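Local coordinates for mandelate racemase / muconate lactonizing enzyme family protein (Agrobacterium tumefaciens, PDB 4DXK) that belongs to the mandelate racemase subgroup of the enolase superfamily, carries a bound sodium ion, and probably acts as a racemase or lyase on an unidentified substrate, at residues T15-V20 against R354-A359; S195-F200 against A230-P235. One frame throughout, in Å; residues are numbered along the deposited sequence.

Contact 1. Residues T15-V20 against R354-A359; sequences TNLLWV and RDLVTA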
loop_
_atom_site.group_PDB
_atom_site.type_symbol
_atom_site.label_atom_id
_atom_site.label_comp_id
_atom_site.label_asym_id
_atom_site.label_seq_id
_atom_site.Cartn_x
_atom_site.Cartn_y
_atom_site.Cartn_z
ATOM N N THR A 15 -45.122 18.191 -2.257
ATOM C CA THR A 15 -44.687 17.935 -3.630
ATOM C C THR A 15 -43.454 17.048 -3.760
ATOM O O THR A 15 -43.167 16.569 -4.857
ATOM C CB THR A 15 -44.428 19.237 -4.420
ATOM O OG1 THR A 15 -43.454 20.022 -3.726
ATOM C CG2 THR A 15 -45.715 20.034 -4.589
ATOM N N ASN A 16 -42.719 16.824 -2.671
ATOM C CA ASN A 16 -41.565 15.926 -2.735
ATOM C C ASN A 16 -41.908 14.445 -2.662
ATOM O O ASN A 16 -41.067 13.599 -2.968
ATOM C CB ASN A 16 -40.543 16.261 -1.651
ATOM C CG ASN A 16 -39.778 17.530 -1.950
ATOM O OD1 ASN A 16 -39.410 17.785 -3.094
ATOM N ND2 ASN A 16 -39.532 18.330 -0.924
ATOM N N LEU A 17 -43.138 14.127 -2.267
ATOM C CA LEU A 17 -43.509 12.740 -2.026
ATOM C C LEU A 17 -44.076 12.029 -3.247
ATOM O O LEU A 17 -44.837 12.611 -4.028
ATOM C CB LEU A 17 -44.515 12.658 -0.874
ATOM C CG LEU A 17 -43.860 12.662 0.507
ATOM C CD1 LEU A 17 -44.858 13.007 1.601
ATOM C CD2 LEU A 17 -43.216 11.320 0.797
ATOM N N LEU A 18 -43.723 10.759 -3.396
ATOM C CA LEU A 18 -44.327 9.905 -4.402
ATOM C C LEU A 18 -44.660 8.568 -3.771
ATOM O O LEU A 18 -43.803 7.965 -3.114
ATOM C CB LEU A 18 -43.363 9.675 -5.572
ATOM C CG LEU A 18 -43.908 8.760 -6.673
ATOM C CD1 LEU A 18 -45.095 9.410 -7.364
ATOM C CD2 LEU A 18 -42.853 8.387 -7.692
ATOM N N TRP A 19 -45.889 8.096 -3.972
ATOM C CA TRP A 19 -46.250 6.725 -3.619
ATOM C C TRP A 19 -46.381 5.879 -4.871
ATOM O O TRP A 19 -46.857 6.346 -5.919
ATOM C CB TRP A 19 -47.527 6.670 -2.767
ATOM C CG TRP A 19 -47.294 7.346 -1.474
ATOM C CD1 TRP A 19 -46.717 6.805 -0.362
ATOM C CD2 TRP A 19 -47.532 8.724 -1.175
ATOM N NE1 TRP A 19 -46.623 7.751 0.630
ATOM C CE2 TRP A 19 -47.105 8.944 0.151
ATOM C CE3 TRP A 19 -48.072 9.795 -1.896
ATOM C CZ2 TRP A 19 -47.203 10.192 0.773
ATOM C CZ3 TRP A 19 -48.169 11.030 -1.279
ATOM C CH2 TRP A 19 -47.741 11.218 0.041
ATOM N N VAL A 20 -45.932 4.635 -4.763
ATOM C CA VAL A 20 -46.053 3.662 -5.835
ATOM C C VAL A 20 -46.846 2.494 -5.282
ATOM O O VAL A 20 -46.473 1.906 -4.256
ATOM C CB VAL A 20 -44.662 3.180 -6.298
ATOM C CG1 VAL A 20 -44.784 2.053 -7.327
ATOM C CG2 VAL A 20 -43.856 4.335 -6.863
ATOM N N ARG A 354 -50.478 11.305 9.680
ATOM C CA ARG A 354 -51.655 10.548 10.106
ATOM C C ARG A 354 -52.835 10.686 9.152
ATOM O O ARG A 354 -53.815 9.944 9.257
ATOM C CB ARG A 354 -52.069 10.920 11.534
ATOM C CG ARG A 354 -52.532 12.352 11.717
ATOM C CD ARG A 354 -53.033 12.582 13.139
ATOM N NE ARG A 354 -53.135 13.999 13.475
ATOM C CZ ARG A 354 -53.538 14.458 14.657
ATOM N NH1 ARG A 354 -53.893 13.611 15.617
ATOM N NH2 ARG A 354 -53.594 15.766 14.875
ATOM N N ASP A 355 -52.748 11.643 8.231
ATOM C CA ASP A 355 -53.795 11.839 7.235
ATOM C C ASP A 355 -53.498 11.099 5.939
ATOM O O ASP A 355 -54.383 10.928 5.101
ATOM C CB ASP A 355 -53.970 13.325 6.940
ATOM C CG ASP A 355 -54.439 14.088 8.141
ATOM O OD1 ASP A 355 -55.116 13.459 8.975
ATOM O OD2 ASP A 355 -54.122 15.290 8.255
ATOM N N LEU A 356 -52.250 10.676 5.781
ATOM C CA LEU A 356 -51.813 10.022 4.558
ATOM C C LEU A 356 -52.000 8.509 4.614
ATOM O O LEU A 356 -52.276 7.869 3.590
ATOM C CB LEU A 356 -50.342 10.338 4.294
ATOM C CG LEU A 356 -50.009 11.751 3.820
ATOM C CD1 LEU A 356 -48.509 11.981 3.863
ATOM C CD2 LEU A 356 -50.542 11.967 2.411
ATOM N N VAL A 357 -51.824 7.933 5.801
ATOM C CA VAL A 357 -51.814 6.481 5.949
ATOM C C VAL A 357 -52.689 6.027 7.109
ATOM O O VAL A 357 -53.071 6.833 7.955
ATOM C CB VAL A 357 -50.384 5.944 6.138
ATOM C CG1 VAL A 357 -49.555 6.148 4.865
ATOM C CG2 VAL A 357 -49.723 6.628 7.326
ATOM N N THR A 358 -52.995 4.733 7.151
ATOM C CA THR A 358 -53.964 4.195 8.106
ATOM C C THR A 358 -53.396 3.946 9.498
ATOM O O THR A 358 -54.146 3.843 10.471
ATOM C CB THR A 358 -54.546 2.871 7.613
ATOM O OG1 THR A 358 -53.473 1.967 7.314
ATOM C CG2 THR A 358 -55.400 3.085 6.369
ATOM N N ALA A 359 -52.078 3.830 9.593
ATOM C CA ALA A 359 -51.418 3.565 10.864
ATOM C C ALA A 359 -49.981 4.022 10.755
ATOM O O ALA A 359 -49.441 4.131 9.654
ATOM C CB ALA A 359 -51.477 2.083 11.205
#

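Contact 2. Residues S195-F200 against A230-P235; sequences SALEPF and AKALTP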
loop_
_atom_site.group_PDB
_atom_site.type_symbol
_atom_site.label_atom_id
_atom_site.label_comp_id
_atom_site.label_asym_id
_atom_site.label_seq_id
_atom_site.Cartn_x
_atom_site.Cartn_y
_atom_site.Cartn_z
ATOM N N SER A 195 -19.566 31.234 15.702
ATOM C CA SER A 195 -21.012 31.397 15.807
ATOM C C SER A 195 -21.742 30.070 15.645
ATOM O O SER A 195 -22.705 29.795 16.366
ATOM C CB SER A 195 -21.512 32.397 14.772
ATOM O OG SER A 195 -20.966 33.679 15.019
ATOM N N ALA A 196 -21.287 29.247 14.705
ATOM C CA ALA A 196 -21.920 27.955 14.460
ATOM C C ALA A 196 -21.682 26.946 15.594
ATOM O O ALA A 196 -22.423 25.969 15.721
ATOM C CB ALA A 196 -21.461 27.395 13.130
ATOM N N LEU A 197 -20.665 27.187 16.421
ATOM C CA LEU A 197 -20.395 26.315 17.563
ATOM C C LEU A 197 -21.298 26.624 18.756
ATOM O O LEU A 197 -21.435 25.797 19.661
ATOM C CB LEU A 197 -18.928 26.412 17.979
ATOM C CG LEU A 197 -17.898 25.884 16.985
ATOM C CD1 LEU A 197 -16.490 26.167 17.485
ATOM C CD2 LEU A 197 -18.092 24.395 16.753
ATOM N N GLU A 198 -21.908 27.802 18.769
ATOM C CA GLU A 198 -22.728 28.200 19.911
ATOM C C GLU A 198 -23.877 27.249 20.296
ATOM O O GLU A 198 -24.110 27.039 21.482
ATOM C CB GLU A 198 -23.200 29.644 19.747
ATOM C CG GLU A 198 -22.040 30.639 19.801
ATOM C CD GLU A 198 -22.489 32.081 19.926
ATOM O OE1 GLU A 198 -23.465 32.464 19.249
ATOM O OE2 GLU A 198 -21.860 32.828 20.703
ATOM N N PRO A 199 -24.584 26.651 19.313
ATOM C CA PRO A 199 -25.608 25.686 19.733
ATOM C C PRO A 199 -25.039 24.513 20.533
ATOM O O PRO A 199 -25.714 24.010 21.429
ATOM C CB PRO A 199 -26.179 25.183 18.405
ATOM C CG PRO A 199 -25.951 26.304 17.453
ATOM C CD PRO A 199 -24.658 26.937 17.867
ATOM N N PHE A 200 -23.832 24.068 20.194
ATOM C CA PHE A 200 -23.206 22.980 20.936
ATOM C C PHE A 200 -22.932 23.404 22.380
ATOM O O PHE A 200 -23.178 22.641 23.320
ATOM C CB PHE A 200 -21.920 22.535 20.240
ATOM C CG PHE A 200 -22.144 22.016 18.848
ATOM C CD1 PHE A 200 -22.433 20.679 18.628
ATOM C CD2 PHE A 200 -22.089 22.876 17.758
ATOM C CE1 PHE A 200 -22.654 20.205 17.344
ATOM C CE2 PHE A 200 -22.310 22.408 16.476
ATOM C CZ PHE A 200 -22.592 21.075 16.266
ATOM N N ALA A 230 -14.339 20.002 11.639
ATOM C CA ALA A 230 -14.275 18.765 12.412
ATOM C C ALA A 230 -13.386 18.952 13.637
ATOM O O ALA A 230 -13.772 18.594 14.754
ATOM C CB ALA A 230 -13.762 17.619 11.557
ATOM N N LYS A 231 -12.192 19.496 13.430
ATOM C CA LYS A 231 -11.270 19.725 14.544
ATOM C C LYS A 231 -11.873 20.663 15.585
ATOM O O LYS A 231 -11.763 20.426 16.798
ATOM C CB LYS A 231 -9.935 20.277 14.046
ATOM C CG LYS A 231 -9.164 19.297 13.183
ATOM C CD LYS A 231 -7.721 19.730 12.965
ATOM C CE LYS A 231 -7.633 21.043 12.220
ATOM N NZ LYS A 231 -6.231 21.570 12.183
ATOM N N ALA A 232 -12.541 21.713 15.118
ATOM C CA ALA A 232 -13.138 22.695 16.018
ATOM C C ALA A 232 -14.267 22.106 16.868
ATOM O O ALA A 232 -14.608 22.656 17.920
ATOM C CB ALA A 232 -13.644 23.895 15.226
ATOM N N LEU A 233 -14.854 21.001 16.417
ATOM C CA LEU A 233 -15.953 20.382 17.154
ATOM C C LEU A 233 -15.489 19.493 18.299
ATOM O O LEU A 233 -16.309 19.043 19.101
ATOM C CB LEU A 233 -16.852 19.581 16.208
ATOM C CG LEU A 233 -17.799 20.448 15.382
ATOM C CD1 LEU A 233 -18.324 19.695 14.176
ATOM C CD2 LEU A 233 -18.957 20.937 16.249
ATOM N N THR A 234 -14.186 19.249 18.381
ATOM C CA THR A 234 -13.620 18.349 19.388
ATOM C C THR A 234 -14.126 18.568 20.831
ATOM O O THR A 234 -14.481 17.592 21.494
ATOM C CB THR A 234 -12.072 18.361 19.355
ATOM O OG1 THR A 234 -11.623 17.999 18.043
ATOM C CG2 THR A 234 -11.493 17.384 20.364
ATOM N N PRO A 235 -14.189 19.828 21.313
ATOM C CA PRO A 235 -14.572 20.003 22.725
ATOM C C PRO A 235 -16.012 19.607 23.040
ATOM O O PRO A 235 -16.363 19.540 24.216
ATOM C CB PRO A 235 -14.408 21.512 22.954
ATOM C CG PRO A 235 -13.496 21.982 21.882
ATOM C CD PRO A 235 -13.784 21.107 20.698
#

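Contact 1. Residues T15-V20 against R354-A359
L356 pushes both of its methyl groups against the six-membered ring of W19, and most of the contact lies at this one spot. CD2 of L356 comes within 3.7 Å of W19 CH2, while CD1 of L356 sits 3.8 Å from W19 CZ2, so the leucine fork spans the CZ2–CH2 bond, with one methyl near each carbon. The two side chains cross at about a right angle. In W19, CG stands anti to the carbonyl carbon (chi1 -64°), which carries the benzo end out from the strand toward L356. The pyrrole end is occupied otherwise: NE1 donates a hydrogen bond to OE1 of E33 on the adjacent strand, which helps to fix the rotation of the indole. This is an interdomain contact of the enolase superfamily fold: the strand 17-24 belongs to the antiparallel sheet of the N-terminal capping domain, whereas the short helix 353-356 comes from the C-terminal barrel region. Packing slackens beside the tryptophan, where CD1 of L17 stays 4.4 Å from CD1 of L356; L17 also leans on W352 and F35. The touching trio is buried, but side chains alone bridge the gap: even the closest CA atoms, those of W19 and L356, are 10.4 Å apart. Beyond L356 the chain turns toward solvent at T358, whose OG1 is hydrogen-bonded to the backbone N of E379.

Contact 2. Residues S195-F200 against A230-P235
Around one methyl group, CD2 of L233, two side chains of the helix 190-207 converge. F200 offers it a ring face: the methyl carbon stands 3.7 Å from the ring centroid and 15° off the ring normal, a CH-pi contact displaced slightly toward the rim, with F200 CZ the nearest ring atom at 3.6 Å. L197, one turn earlier on the same helix, brings its own CD2 to 3.6 Å from L233 CD2, a methyl-to-methyl approach in which the two leucines meet at a slant. The other branch of L197 diverges from L233 and lies beside A232, placing CD1 4.3 Å from A232 CB and 4.0 Å from A232 O. With CD1 of L233 close to anti to CA (chi2 161°), CD2 is the branch turned toward the helix 190-207, although CB of L233 does not head straight for that helix.

The two segments belong to successive helices of the beta/alpha barrel, joined through the strand 212-216, and F200 also packs on I213 and V215 of that strand. Shortly after A232, T234 turns back: its OG1 donates a 2.7 Å hydrogen bond to K231 O, which also accepts from T234 N, both donors arriving from the same face of the carbonyl plane. No hydrogen bond or salt bridge crosses between the segments, so the attraction rests on dispersion and the burial of apolar surface, to which the CH-pi contact probably adds a modest directional preference for the leucine methyl over the phenylalanine ring.

Overall arrangement
Contacts 1 and 2 have centres 37 Å apart and nearest atoms about 24 Å apart; they share the C-terminal domain through 354-359, though no helix, strand or sheet. Contact 1 spans most of the sequence, bringing the N-terminal antiparallel sheet against a late helix of the C-terminal region; contact 2 falls between its two segments along the chain and joins segments of two neighbouring barrel helices, 30 residues apart in sequence. One therefore ties domain to domain, the other helix to helix within the outer layer of the barrel. None of the sodium ligands E216, E242 and E268 belongs to either contact; the side chain of F200 is about 14 Å from a bound sodium.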